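DELTA1-pyrroline-2-carboxylate reductase (Thermococcus litoralis DSM 5473, PDB 6T3E) catalyses the reduction of the cyclic imine Delta1-pyrroline-2-carboxylate to L-proline, probably with the bound NADH as hydride donor. Local coordinates at residues B[154-159]-B[165-170]; B[169-174]-B[198-203]; B[179-184]-B[191-196]. One frame throughout, in Å; residues are numbered along the deposited sequence.

In the fold
Strand 153-157 starts the series. Contact 1 (154-159 with 165-170) closes the short loop from this strand to helix 161-173. Contact 2 (169-174 with 198-203) begins on the same helix, shares Ala169 and Val170 with contact 1, and closes a longer loop at the end of helix 186-200. Contact 3 (179-184 with 191-196) lies wholly within that longer loop and packs helix 186-200 on strand 178-182. Contacts 1 and 3 are in series and meet on neighbouring strands of the parallel sheet; both reach the NADH. Contact 2 joins the two helices farther from the cofactor. Together they tie up the first strands and helices of the nucleotide-binding domain.

Contact 1. Residues B[154-159]-B[165-170]; sequences AGIIGA and TQLWAV. With NAI (1,4-dihydronicotinamide adenine dinucleotide), chain F.
No flat group meets another where Ile156 and Leu167 pack; the contact is aliphatic on both sides. A ring that does touch Ile156 is that of Phe192, which comes from helix 186-200. Ile156 and Leu167 are also the residues of closest backbone approach, with 7.8 Å between Ile156 CA and Leu167 CA.

The delta methyl of Ile156 does most of the touching. CD1 reaches CD2 of Leu167 at 3.6 Å and also lies against CB of Leu167 at 3.8 Å. The two side chains cross at about a right angle. CD1 of Ile156 lies within 4 Å of CB, CG and both delta methyls of Leu167. Ile156 holds CG1 opposite its own carbonyl carbon (chi1 -45°), and the extended chi2 of 177° carries CD1 out to the helix. The other branch of Leu167 turns to the start of the strand, with CD1 4.0 Å from CB of Ala154.

All three touching residues are buried. No hydrogen bond links the two segments, so packing alone joins them here. With an alanine in place of Leu167, CD1 of Ile156 and CB of Ala154 would probably lose their main partner on this helix, and a gap would open between helix and sheet.

Beyond the strand, the chain turns at Gly158, whose CA lies 3.8 Å from O4B of the NADH. A side chain there would crowd that oxygen and the preceding carbonyl. Gly158, Gly160 and Ala163 fit the GxGxxA pattern, consistent with the strand-turn-helix of a Rossmann-type dinucleotide-binding domain.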
loop_
_atom_site.group_PDB
_atom_site.type_symbol
_atom_site.label_atom_id
_atom_site.label_comp_id
_atom_site.label_asym_id
_atom_site.label_seq_id
_atom_site.Cartn_x
_atom_site.Cartn_y
_atom_site.Cartn_z
ATOM N N ALA B 154 -28.773 21.268 -10.901
ATOM C CA ALA B 154 -27.820 20.607 -10.022
ATOM C C ALA B 154 -27.190 21.631 -9.092
ATOM O O ALA B 154 -26.707 22.672 -9.549
ATOM C CB ALA B 154 -26.730 19.894 -10.818
ATOM N N GLY B 155 -27.145 21.312 -7.803
ATOM C CA GLY B 155 -26.530 22.173 -6.802
ATOM C C GLY B 155 -25.199 21.593 -6.360
ATOM O O GLY B 155 -25.074 20.381 -6.155
ATOM N N ILE B 156 -24.213 22.473 -6.199
ATOM C CA ILE B 156 -22.857 22.073 -5.851
ATOM C C ILE B 156 -22.429 22.834 -4.607
ATOM O O ILE B 156 -22.475 24.068 -4.579
ATOM C CB ILE B 156 -21.874 22.319 -7.010
ATOM C CG1 ILE B 156 -22.495 21.835 -8.320
ATOM C CG2 ILE B 156 -20.574 21.613 -6.749
ATOM C CD1 ILE B 156 -21.659 22.093 -9.543
ATOM N N ILE B 157 -22.017 22.095 -3.586
ATOM C CA ILE B 157 -21.508 22.654 -2.345
ATOM C C ILE B 157 -20.055 22.226 -2.224
ATOM O O ILE B 157 -19.763 21.026 -2.126
ATOM C CB ILE B 157 -22.332 22.189 -1.135
ATOM C CG1 ILE B 157 -23.700 22.863 -1.148
ATOM C CG2 ILE B 157 -21.610 22.496 0.174
ATOM C CD1 ILE B 157 -24.717 22.120 -0.359
ATOM N N GLY B 158 -19.149 23.209 -2.228
ATOM C CA GLY B 158 -17.713 22.987 -2.296
ATOM C C GLY B 158 -17.209 22.958 -3.728
ATOM O O GLY B 158 -17.282 21.918 -4.389
ATOM N N ALA B 159 -16.658 24.063 -4.220
ATOM C CA ALA B 159 -16.278 24.158 -5.634
ATOM C C ALA B 159 -14.782 23.895 -5.808
ATOM O O ALA B 159 -14.024 24.737 -6.277
ATOM C CB ALA B 159 -16.667 25.527 -6.189
ATOM N N THR B 165 -15.221 17.390 -11.724
ATOM C CA THR B 165 -15.544 16.092 -12.304
ATOM C C THR B 165 -16.880 15.562 -11.801
ATOM O O THR B 165 -17.531 14.761 -12.487
ATOM C CB THR B 165 -14.439 15.093 -11.991
ATOM O OG1 THR B 165 -14.148 15.151 -10.594
ATOM C CG2 THR B 165 -13.181 15.426 -12.798
ATOM N N GLN B 166 -17.293 15.965 -10.599
ATOM C CA GLN B 166 -18.603 15.559 -10.115
ATOM C C GLN B 166 -19.694 16.098 -11.022
ATOM O O GLN B 166 -20.553 15.344 -11.492
ATOM C CB GLN B 166 -18.810 16.039 -8.686
ATOM C CG GLN B 166 -18.155 15.175 -7.635
ATOM C CD GLN B 166 -18.781 13.812 -7.520
ATOM O OE1 GLN B 166 -20.011 13.658 -7.621
ATOM N NE2 GLN B 166 -17.938 12.802 -7.281
ATOM N N LEU B 167 -19.656 17.403 -11.307
ATOM C CA LEU B 167 -20.675 17.980 -12.176
ATOM C C LEU B 167 -20.550 17.445 -13.595
ATOM O O LEU B 167 -21.566 17.169 -14.245
ATOM C CB LEU B 167 -20.595 19.509 -12.168
ATOM C CG LEU B 167 -21.687 20.217 -12.990
ATOM C CD1 LEU B 167 -23.071 19.954 -12.423
ATOM C CD2 LEU B 167 -21.428 21.719 -13.144
ATOM N N TRP B 168 -19.315 17.262 -14.075
ATOM C CA TRP B 168 -19.097 16.730 -15.422
ATOM C C TRP B 168 -19.728 15.351 -15.580
ATOM O O TRP B 168 -20.450 15.096 -16.548
ATOM C CB TRP B 168 -17.594 16.693 -15.729
ATOM C CG TRP B 168 -17.222 16.189 -17.102
ATOM C CD1 TRP B 168 -18.061 15.966 -18.156
ATOM C CD2 TRP B 168 -15.906 15.854 -17.563
ATOM N NE1 TRP B 168 -17.360 15.500 -19.237
ATOM C CE2 TRP B 168 -16.033 15.425 -18.908
ATOM C CE3 TRP B 168 -14.633 15.874 -16.974
ATOM C CZ2 TRP B 168 -14.936 15.016 -19.674
ATOM C CZ3 TRP B 168 -13.540 15.469 -17.737
ATOM C CH2 TRP B 168 -13.703 15.045 -19.077
ATOM N N ALA B 169 -19.497 14.455 -14.622
ATOM C CA ALA B 169 -20.081 13.120 -14.724
ATOM C C ALA B 169 -21.601 13.143 -14.575
ATOM O O ALA B 169 -22.285 12.280 -15.134
ATOM C CB ALA B 169 -19.454 12.192 -13.692
ATOM N N VAL B 170 -22.145 14.079 -13.789
ATOM C CA VAL B 170 -23.598 14.215 -13.701
ATOM C C VAL B 170 -24.174 14.683 -15.036
ATOM O O VAL B 170 -25.259 14.251 -15.443
ATOM C CB VAL B 170 -23.986 15.153 -12.538
ATOM C CG1 VAL B 170 -25.473 15.486 -12.574
ATOM C CG2 VAL B 170 -23.642 14.513 -11.214
HETATM P PA NAI F . -10.335 20.900 -2.551
HETATM O O1A NAI F . -9.604 21.493 -1.374
HETATM O O2A NAI F . -9.585 21.209 -3.832
HETATM O O5B NAI F . -11.902 21.395 -2.636
HETATM C C5B NAI F . -12.588 21.389 -1.390
HETATM C C4B NAI F . -13.686 22.541 -1.406
HETATM O O4B NAI F . -14.453 22.446 -0.371
HETATM C C3B NAI F . -12.983 23.913 -1.295
HETATM O O3B NAI F . -13.314 24.661 -2.377
HETATM C C2B NAI F . -13.523 24.498 0.026
HETATM O O2B NAI F . -13.571 26.008 -0.034
HETATM C C1B NAI F . -14.713 23.973 0.105
HETATM N N9A NAI F . -15.237 23.990 1.444
HETATM C C8A NAI F . -14.554 23.540 2.499
HETATM N N7A NAI F . -15.321 23.702 3.572
HETATM C C5A NAI F . -16.483 24.251 3.179
HETATM C C6A NAI F . -17.597 24.610 3.898
HETATM N N6A NAI F . -17.917 24.537 5.310
HETATM N N1A NAI F . -18.647 25.148 3.280
HETATM C C2A NAI F . -18.607 25.322 1.935
HETATM N N3A NAI F . -17.508 24.963 1.226
HETATM C C4A NAI F . -16.439 24.428 1.868
HETATM O O3 NAI F . -10.375 19.259 -2.274
HETATM P PN NAI F . -11.142 18.179 -3.284
HETATM O O1N NAI F . -10.024 17.514 -4.063
HETATM O O2N NAI F . -12.146 18.868 -4.164
HETATM O O5D NAI F . -11.920 17.076 -2.380
HETATM C C5D NAI F . -13.198 17.385 -1.962
HETATM C C4D NAI F . -13.645 16.311 -0.934
HETATM O O4D NAI F . -13.798 15.129 -1.500
HETATM C C3D NAI F . -12.557 16.126 0.133
HETATM O O3D NAI F . -13.161 15.983 1.367
HETATM C C2D NAI F . -11.868 14.804 -0.234
HETATM O O2D NAI F . -11.223 14.224 1.025
HETATM C C1D NAI F . -12.864 14.090 -0.692
HETATM N N1N NAI F . -12.380 13.066 -1.634
HETATM C C2N NAI F . -12.936 11.726 -1.629
HETATM C C3N NAI F . -12.788 10.824 -2.886
HETATM C C7N NAI F . -13.906 9.765 -3.087
HETATM O O7N NAI F . -14.802 9.763 -2.326
HETATM N N7N NAI F . -13.835 8.795 -4.204
HETATM C C4N NAI F . -12.059 11.331 -4.114
HETATM C C5N NAI F . -11.090 12.483 -3.817
HETATM C C6N NAI F . -11.334 13.377 -2.589
#

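Contact 2. Residues B[169-174]-B[198-203]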
loop_
_atom_site.group_PDB
_atom_site.type_symbol
_atom_site.label_atom_id
_atom_site.label_comp_id
_atom_site.label_asym_id
_atom_site.label_seq_id
_atom_site.Cartn_x
_atom_site.Cartn_y
_atom_site.Cartn_z
ATOM N N ALA B 169 -19.497 14.455 -14.622
ATOM C CA ALA B 169 -20.081 13.120 -14.724
ATOM C C ALA B 169 -21.601 13.143 -14.575
ATOM O O ALA B 169 -22.285 12.280 -15.134
ATOM C CB ALA B 169 -19.454 12.192 -13.692
ATOM N N VAL B 170 -22.145 14.079 -13.789
ATOM C CA VAL B 170 -23.598 14.215 -13.701
ATOM C C VAL B 170 -24.174 14.683 -15.036
ATOM O O VAL B 170 -25.259 14.251 -15.443
ATOM C CB VAL B 170 -23.986 15.153 -12.538
ATOM C CG1 VAL B 170 -25.473 15.486 -12.574
ATOM C CG2 VAL B 170 -23.642 14.513 -11.214
ATOM N N CYS B 171 -23.454 15.561 -15.742
ATOM C CA CYS B 171 -23.908 16.050 -17.043
ATOM C C CYS B 171 -23.856 14.957 -18.113
ATOM O O CYS B 171 -24.613 15.009 -19.093
ATOM C CB CYS B 171 -23.053 17.241 -17.484
ATOM S SG CYS B 171 -23.103 18.725 -16.441
ATOM N N GLU B 172 -22.947 13.989 -17.974
ATOM C CA GLU B 172 -22.887 12.899 -18.945
ATOM C C GLU B 172 -24.054 11.939 -18.785
ATOM O O GLU B 172 -24.365 11.193 -19.717
ATOM C CB GLU B 172 -21.559 12.142 -18.824
ATOM C CG GLU B 172 -20.356 12.885 -19.411
ATOM C CD GLU B 172 -20.290 12.795 -20.932
ATOM O OE1 GLU B 172 -20.967 11.908 -21.502
ATOM O OE2 GLU B 172 -19.562 13.606 -21.555
ATOM N N VAL B 173 -24.725 11.978 -17.641
ATOM C CA VAL B 173 -25.743 11.002 -17.295
ATOM C C VAL B 173 -27.153 11.598 -17.277
ATOM O O VAL B 173 -28.126 10.845 -17.438
ATOM C CB VAL B 173 -25.391 10.354 -15.934
ATOM C CG1 VAL B 173 -26.603 9.858 -15.173
ATOM C CG2 VAL B 173 -24.361 9.243 -16.129
ATOM N N ARG B 174 -27.295 12.916 -17.148
ATOM C CA ARG B 174 -28.592 13.579 -17.096
ATOM C C ARG B 174 -28.592 14.797 -18.016
ATOM O O ARG B 174 -27.543 15.258 -18.469
ATOM C CB ARG B 174 -28.933 13.981 -15.656
ATOM C CG ARG B 174 -29.179 12.791 -14.735
ATOM C CD ARG B 174 -30.482 12.092 -15.084
ATOM N NE ARG B 174 -30.808 11.017 -14.148
ATOM C CZ ARG B 174 -30.673 9.718 -14.417
ATOM N NH1 ARG B 174 -30.213 9.329 -15.601
ATOM N NH2 ARG B 174 -30.998 8.805 -13.504
ATOM N N LYS B 198 -18.335 27.282 -19.504
ATOM C CA LYS B 198 -17.811 27.081 -20.855
ATOM C C LYS B 198 -17.411 25.629 -21.063
ATOM O O LYS B 198 -17.630 25.074 -22.145
ATOM C CB LYS B 198 -16.637 28.021 -21.142
ATOM C CG LYS B 198 -15.521 27.999 -20.086
ATOM C CD LYS B 198 -14.630 29.267 -20.143
ATOM C CE LYS B 198 -15.253 30.453 -19.359
ATOM N NZ LYS B 198 -14.347 31.623 -19.181
ATOM N N LYS B 199 -16.865 25.001 -20.014
ATOM C CA LYS B 199 -16.495 23.597 -20.055
ATOM C C LYS B 199 -17.676 22.738 -20.491
ATOM O O LYS B 199 -17.620 22.048 -21.516
ATOM C CB LYS B 199 -16.043 23.213 -18.646
ATOM C CG LYS B 199 -15.716 21.747 -18.370
ATOM C CD LYS B 199 -14.318 21.269 -18.763
ATOM C CE LYS B 199 -14.119 19.875 -18.092
ATOM N NZ LYS B 199 -14.301 19.891 -16.579
ATOM N N LEU B 200 -18.768 22.750 -19.719
ATOM C CA LEU B 200 -19.902 21.849 -19.967
ATOM C C LEU B 200 -20.983 22.465 -20.845
ATOM O O LEU B 200 -21.972 21.788 -21.146
ATOM C CB LEU B 200 -20.526 21.391 -18.645
ATOM C CG LEU B 200 -19.486 20.859 -17.665
ATOM C CD1 LEU B 200 -20.065 20.645 -16.259
ATOM C CD2 LEU B 200 -18.840 19.584 -18.179
ATOM N N GLY B 201 -20.838 23.729 -21.232
ATOM C CA GLY B 201 -21.853 24.370 -22.062
ATOM C C GLY B 201 -23.197 24.493 -21.377
ATOM O O GLY B 201 -24.239 24.309 -22.018
ATOM N N ILE B 202 -23.195 24.798 -20.079
ATOM C CA ILE B 202 -24.406 25.002 -19.302
ATOM C C ILE B 202 -24.213 26.258 -18.473
ATOM O O ILE B 202 -23.088 26.683 -18.198
ATOM C CB ILE B 202 -24.751 23.815 -18.374
ATOM C CG1 ILE B 202 -23.629 23.589 -17.355
ATOM C CG2 ILE B 202 -25.054 22.553 -19.177
ATOM C CD1 ILE B 202 -24.064 22.856 -16.094
ATOM N N GLU B 203 -25.337 26.850 -18.072
ATOM C CA GLU B 203 -25.313 28.043 -17.237
ATOM C C GLU B 203 -25.024 27.663 -15.785
ATOM O O GLU B 203 -25.668 26.770 -15.222
ATOM C CB GLU B 203 -26.641 28.797 -17.343
ATOM C CG GLU B 203 -26.702 30.038 -16.475
ATOM C CD GLU B 203 -28.094 30.628 -16.385
ATOM O OE1 GLU B 203 -28.877 30.460 -17.347
ATOM O OE2 GLU B 203 -28.404 31.257 -15.347
#
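Cys171 on helix 161-173 points its thiol at Leu200 and Ile202, where helix 186-200 gives way to the next strand. The tight part is small. SG of Cys171 lies 3.6 Å from CD1 of Leu200. The Cys171 sulfur stands beside its own backbone N, opposite the carbonyl carbon (chi1 -63°), which turns it to Leu200. CD1 of Ile202 makes a looser contact with the same sulfur, at 4.3 Å. The backbones come nearest at the same place, with 7.6 Å between Cys171 CA and Leu200 CA.

Leu200 and Ile202 also rest on Leu167, one turn earlier on helix 161-173, so the sulfur sits at the margin of a wider apolar patch. Gly201 separates the two with a positive phi of 64°. The chain leaves the helix there, yet both neighbours still turn to the cysteine.

Round this spot the surface is loose: Lys198, Lys199, Glu203 and Glu172 are exposed, and none reaches across. Cys171, Leu200 and Ile202 are themselves only partly exposed.

No hydrogen bond crosses between the segments; each makes its polar bonds on its own side. In 169-174, O of Val170 accepts from both Val173 N (3.2 Å) and Arg174 N (3.0 Å). The guanidinium of Arg174, a buried residue, gives NH1 to O of Val173, from above the carbonyl plane. In 198-203, O of Ile202 bonds to OG of Ser197.

The chemistry between the segments is thus purely apolar: the thiol acts as a hydrophobic group, and apolar packing, not charge or hydrogen bonding, joins helix 161-173 to the last turn of helix 186-200 and the residues after it.

Contact 3. Residues B[179-184]-B[191-196]; sequences ALVYDI and KFAEEM. With NAI (1,4-dihydronicotinamide adenine dinucleotide), chain F.
This contact lies beside the adenosine end of the NADH site, at the C-terminal end of strand 178-182, where Val181 packs on Phe192 and Ala193 of helix 186-200. Val181 divides its two methyls between them. CG2 stands opposite the backbone N and meets CD1 of Phe192 at 3.9 Å, at an oblique angle to the ring. CG1 sits between the backbone N and the carbonyl carbon (chi1 56°) and touches CB of Ala193 at 4.1 Å. The small alanine is consistent with the close approach, 7.1 Å between Val181 CA and Ala193 CA.

One face of the Phe192 ring is filled from its own helix. CG of Met196 lies 3.7 Å above the plane, over the ring centre. The ring also touches Ala159 and Ala163, at the turn that follows strand 153-157 and on helix 161-173.

Strand 178-182, helix 186-200 and strand 203-206 form a beta-alpha-beta unit of the Rossmann-type fold. Asp183 follows the first of these strands, in the position where NAD-dependent members of this fold commonly carry an acid for the adenosine ribose. Its carboxylate takes both ribose hydroxyls. O3B of the NADH donates to OD2 at 2.7 Å. O2B donates to OD1, though the modelled length is too short to be trusted. OD2 also accepts from N of Ala159 and OD1 from N of Asn185, so backbone amides help fix how the carboxylate is turned.

Two more residues line the adenine. CE2 of Tyr182 lies 3.8 Å from C2A, which sits obliquely to the tyrosine ring. Ile184 reaches the base with both branches: CG2 is 3.5 Å from N1A, and CD1 is 3.8 Å from C5A.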
loop_
_atom_site.group_PDB
_atom_site.type_symbol
_atom_site.label_atom_id
_atom_site.label_comp_id
_atom_site.label_asym_id
_atom_site.label_seq_id
_atom_site.Cartn_x
_atom_site.Cartn_y
_atom_site.Cartn_z
ATOM N N ALA B 179 -26.811 25.020 -13.098
ATOM C CA ALA B 179 -26.116 24.601 -11.890
ATOM C C ALA B 179 -25.937 25.779 -10.940
ATOM O O ALA B 179 -25.751 26.921 -11.369
ATOM C CB ALA B 179 -24.755 23.958 -12.218
ATOM N N LEU B 180 -26.010 25.483 -9.639
ATOM C CA LEU B 180 -25.810 26.451 -8.562
ATOM C C LEU B 180 -24.658 25.997 -7.678
ATOM O O LEU B 180 -24.619 24.842 -7.240
ATOM C CB LEU B 180 -27.072 26.602 -7.706
ATOM C CG LEU B 180 -28.366 26.887 -8.467
ATOM C CD1 LEU B 180 -29.572 26.825 -7.542
ATOM C CD2 LEU B 180 -28.257 28.238 -9.168
ATOM N N VAL B 181 -23.724 26.901 -7.412
ATOM C CA VAL B 181 -22.496 26.545 -6.718
ATOM C C VAL B 181 -22.334 27.462 -5.509
ATOM O O VAL B 181 -22.496 28.684 -5.617
ATOM C CB VAL B 181 -21.284 26.587 -7.672
ATOM C CG1 VAL B 181 -21.145 27.942 -8.345
ATOM C CG2 VAL B 181 -20.004 26.165 -6.962
ATOM N N TYR B 182 -22.078 26.860 -4.346
ATOM C CA TYR B 182 -21.803 27.596 -3.125
ATOM C C TYR B 182 -20.491 27.113 -2.533
ATOM O O TYR B 182 -20.244 25.907 -2.463
ATOM C CB TYR B 182 -22.930 27.417 -2.109
ATOM C CG TYR B 182 -22.510 27.800 -0.714
ATOM C CD1 TYR B 182 -22.331 29.136 -0.364
ATOM C CD2 TYR B 182 -22.269 26.830 0.250
ATOM C CE1 TYR B 182 -21.934 29.487 0.911
ATOM C CE2 TYR B 182 -21.878 27.174 1.527
ATOM C CZ TYR B 182 -21.710 28.498 1.851
ATOM O OH TYR B 182 -21.309 28.824 3.118
ATOM N N ASP B 183 -19.650 28.056 -2.121
ATOM C CA ASP B 183 -18.415 27.743 -1.421
ATOM C C ASP B 183 -18.128 28.870 -0.435
ATOM O O ASP B 183 -18.527 30.017 -0.657
ATOM C CB ASP B 183 -17.262 27.550 -2.414
ATOM C CG ASP B 183 -16.098 26.769 -1.827
ATOM O OD1 ASP B 183 -15.476 27.262 -0.868
ATOM O OD2 ASP B 183 -15.792 25.664 -2.336
ATOM N N ILE B 184 -17.465 28.536 0.675
ATOM C CA ILE B 184 -17.025 29.596 1.577
ATOM C C ILE B 184 -15.942 30.452 0.930
ATOM O O ILE B 184 -15.718 31.591 1.355
ATOM C CB ILE B 184 -16.530 29.042 2.930
ATOM C CG1 ILE B 184 -15.475 27.961 2.727
ATOM C CG2 ILE B 184 -17.686 28.527 3.772
ATOM C CD1 ILE B 184 -14.808 27.561 4.015
ATOM N N LYS B 191 -14.526 31.049 -10.027
ATOM C CA LYS B 191 -13.714 30.345 -11.005
ATOM C C LYS B 191 -14.408 29.081 -11.472
ATOM O O LYS B 191 -14.350 28.734 -12.653
ATOM C CB LYS B 191 -12.346 30.028 -10.406
ATOM C CG LYS B 191 -11.279 29.828 -11.450
ATOM C CD LYS B 191 -9.952 29.458 -10.838
ATOM C CE LYS B 191 -9.108 28.680 -11.856
ATOM N NZ LYS B 191 -8.786 29.494 -13.079
ATOM N N PHE B 192 -15.092 28.395 -10.562
ATOM C CA PHE B 192 -15.850 27.207 -10.936
ATOM C C PHE B 192 -16.983 27.550 -11.895
ATOM O O PHE B 192 -17.131 26.915 -12.949
ATOM C CB PHE B 192 -16.391 26.523 -9.678
ATOM C CG PHE B 192 -17.062 25.212 -9.940
ATOM C CD1 PHE B 192 -18.374 25.167 -10.399
ATOM C CD2 PHE B 192 -16.392 24.019 -9.708
ATOM C CE1 PHE B 192 -18.998 23.959 -10.642
ATOM C CE2 PHE B 192 -17.016 22.801 -9.952
ATOM C CZ PHE B 192 -18.318 22.775 -10.417
ATOM N N ALA B 193 -17.815 28.533 -11.531
ATOM C CA ALA B 193 -18.967 28.863 -12.367
ATOM C C ALA B 193 -18.534 29.309 -13.760
ATOM O O ALA B 193 -19.075 28.842 -14.767
ATOM C CB ALA B 193 -19.824 29.930 -11.696
ATOM N N GLU B 194 -17.528 30.180 -13.839
ATOM C CA GLU B 194 -17.058 30.646 -15.140
ATOM C C GLU B 194 -16.474 29.493 -15.946
ATOM O O GLU B 194 -16.946 29.183 -17.048
ATOM C CB GLU B 194 -16.013 31.749 -14.965
ATOM C CG GLU B 194 -16.557 33.070 -14.449
ATOM C CD GLU B 194 -15.448 34.056 -14.125
ATOM O OE1 GLU B 194 -14.277 33.750 -14.455
ATOM O OE2 GLU B 194 -15.744 35.129 -13.544
ATOM N N GLU B 195 -15.447 28.841 -15.394
ATOM C CA GLU B 195 -14.691 27.847 -16.145
ATOM C C GLU B 195 -15.526 26.615 -16.458
ATOM O O GLU B 195 -15.393 26.036 -17.542
ATOM C CB GLU B 195 -13.432 27.475 -15.381
ATOM C CG GLU B 195 -12.385 28.552 -15.474
ATOM C CD GLU B 195 -11.091 28.144 -14.819
ATOM O OE1 GLU B 195 -11.075 27.097 -14.132
ATOM O OE2 GLU B 195 -10.086 28.859 -15.016
ATOM N N MET B 196 -16.356 26.167 -15.515
ATOM C CA MET B 196 -17.168 24.979 -15.774
ATOM C C MET B 196 -18.334 25.270 -16.716
ATOM O O MET B 196 -18.865 24.343 -17.329
ATOM C CB MET B 196 -17.659 24.367 -14.465
ATOM C CG MET B 196 -16.547 23.669 -13.666
ATOM S SD MET B 196 -15.594 22.451 -14.608
ATOM C CE MET B 196 -16.771 21.108 -14.631
HETATM P PA NAI F . -10.335 20.900 -2.551
HETATM O O1A NAI F . -9.604 21.493 -1.374
HETATM O O2A NAI F . -9.585 21.209 -3.832
HETATM O O5B NAI F . -11.902 21.395 -2.636
HETATM C C5B NAI F . -12.588 21.389 -1.390
HETATM C C4B NAI F . -13.686 22.541 -1.406
HETATM O O4B NAI F . -14.453 22.446 -0.371
HETATM C C3B NAI F . -12.983 23.913 -1.295
HETATM O O3B NAI F . -13.314 24.661 -2.377
HETATM C C2B NAI F . -13.523 24.498 0.026
HETATM O O2B NAI F . -13.571 26.008 -0.034
HETATM C C1B NAI F . -14.713 23.973 0.105
HETATM N N9A NAI F . -15.237 23.990 1.444
HETATM C C8A NAI F . -14.554 23.540 2.499
HETATM N N7A NAI F . -15.321 23.702 3.572
HETATM C C5A NAI F . -16.483 24.251 3.179
HETATM C C6A NAI F . -17.597 24.610 3.898
HETATM N N6A NAI F . -17.917 24.537 5.310
HETATM N N1A NAI F . -18.647 25.148 3.280
HETATM C C2A NAI F . -18.607 25.322 1.935
HETATM N N3A NAI F . -17.508 24.963 1.226
HETATM C C4A NAI F . -16.439 24.428 1.868
HETATM O O3 NAI F . -10.375 19.259 -2.274
HETATM P PN NAI F . -11.142 18.179 -3.284
HETATM O O1N NAI F . -10.024 17.514 -4.063
HETATM O O2N NAI F . -12.146 18.868 -4.164
HETATM O O5D NAI F . -11.920 17.076 -2.380
HETATM C C5D NAI F . -13.198 17.385 -1.962
HETATM C C4D NAI F . -13.645 16.311 -0.934
HETATM O O4D NAI F . -13.798 15.129 -1.500
HETATM C C3D NAI F . -12.557 16.126 0.133
HETATM O O3D NAI F . -13.161 15.983 1.367
HETATM C C2D NAI F . -11.868 14.804 -0.234
HETATM O O2D NAI F . -11.223 14.224 1.025
HETATM C C1D NAI F . -12.864 14.090 -0.692
HETATM N N1N NAI F . -12.380 13.066 -1.634
HETATM C C2N NAI F . -12.936 11.726 -1.629
HETATM C C3N NAI F . -12.788 10.824 -2.886
HETATM C C7N NAI F . -13.906 9.765 -3.087
HETATM O O7N NAI F . -14.802 9.763 -2.326
HETATM N N7N NAI F . -13.835 8.795 -4.204
HETATM C C4N NAI F . -12.059 11.331 -4.114
HETATM C C5N NAI F . -11.090 12.483 -3.817
HETATM C C6N NAI F . -11.334 13.377 -2.589
#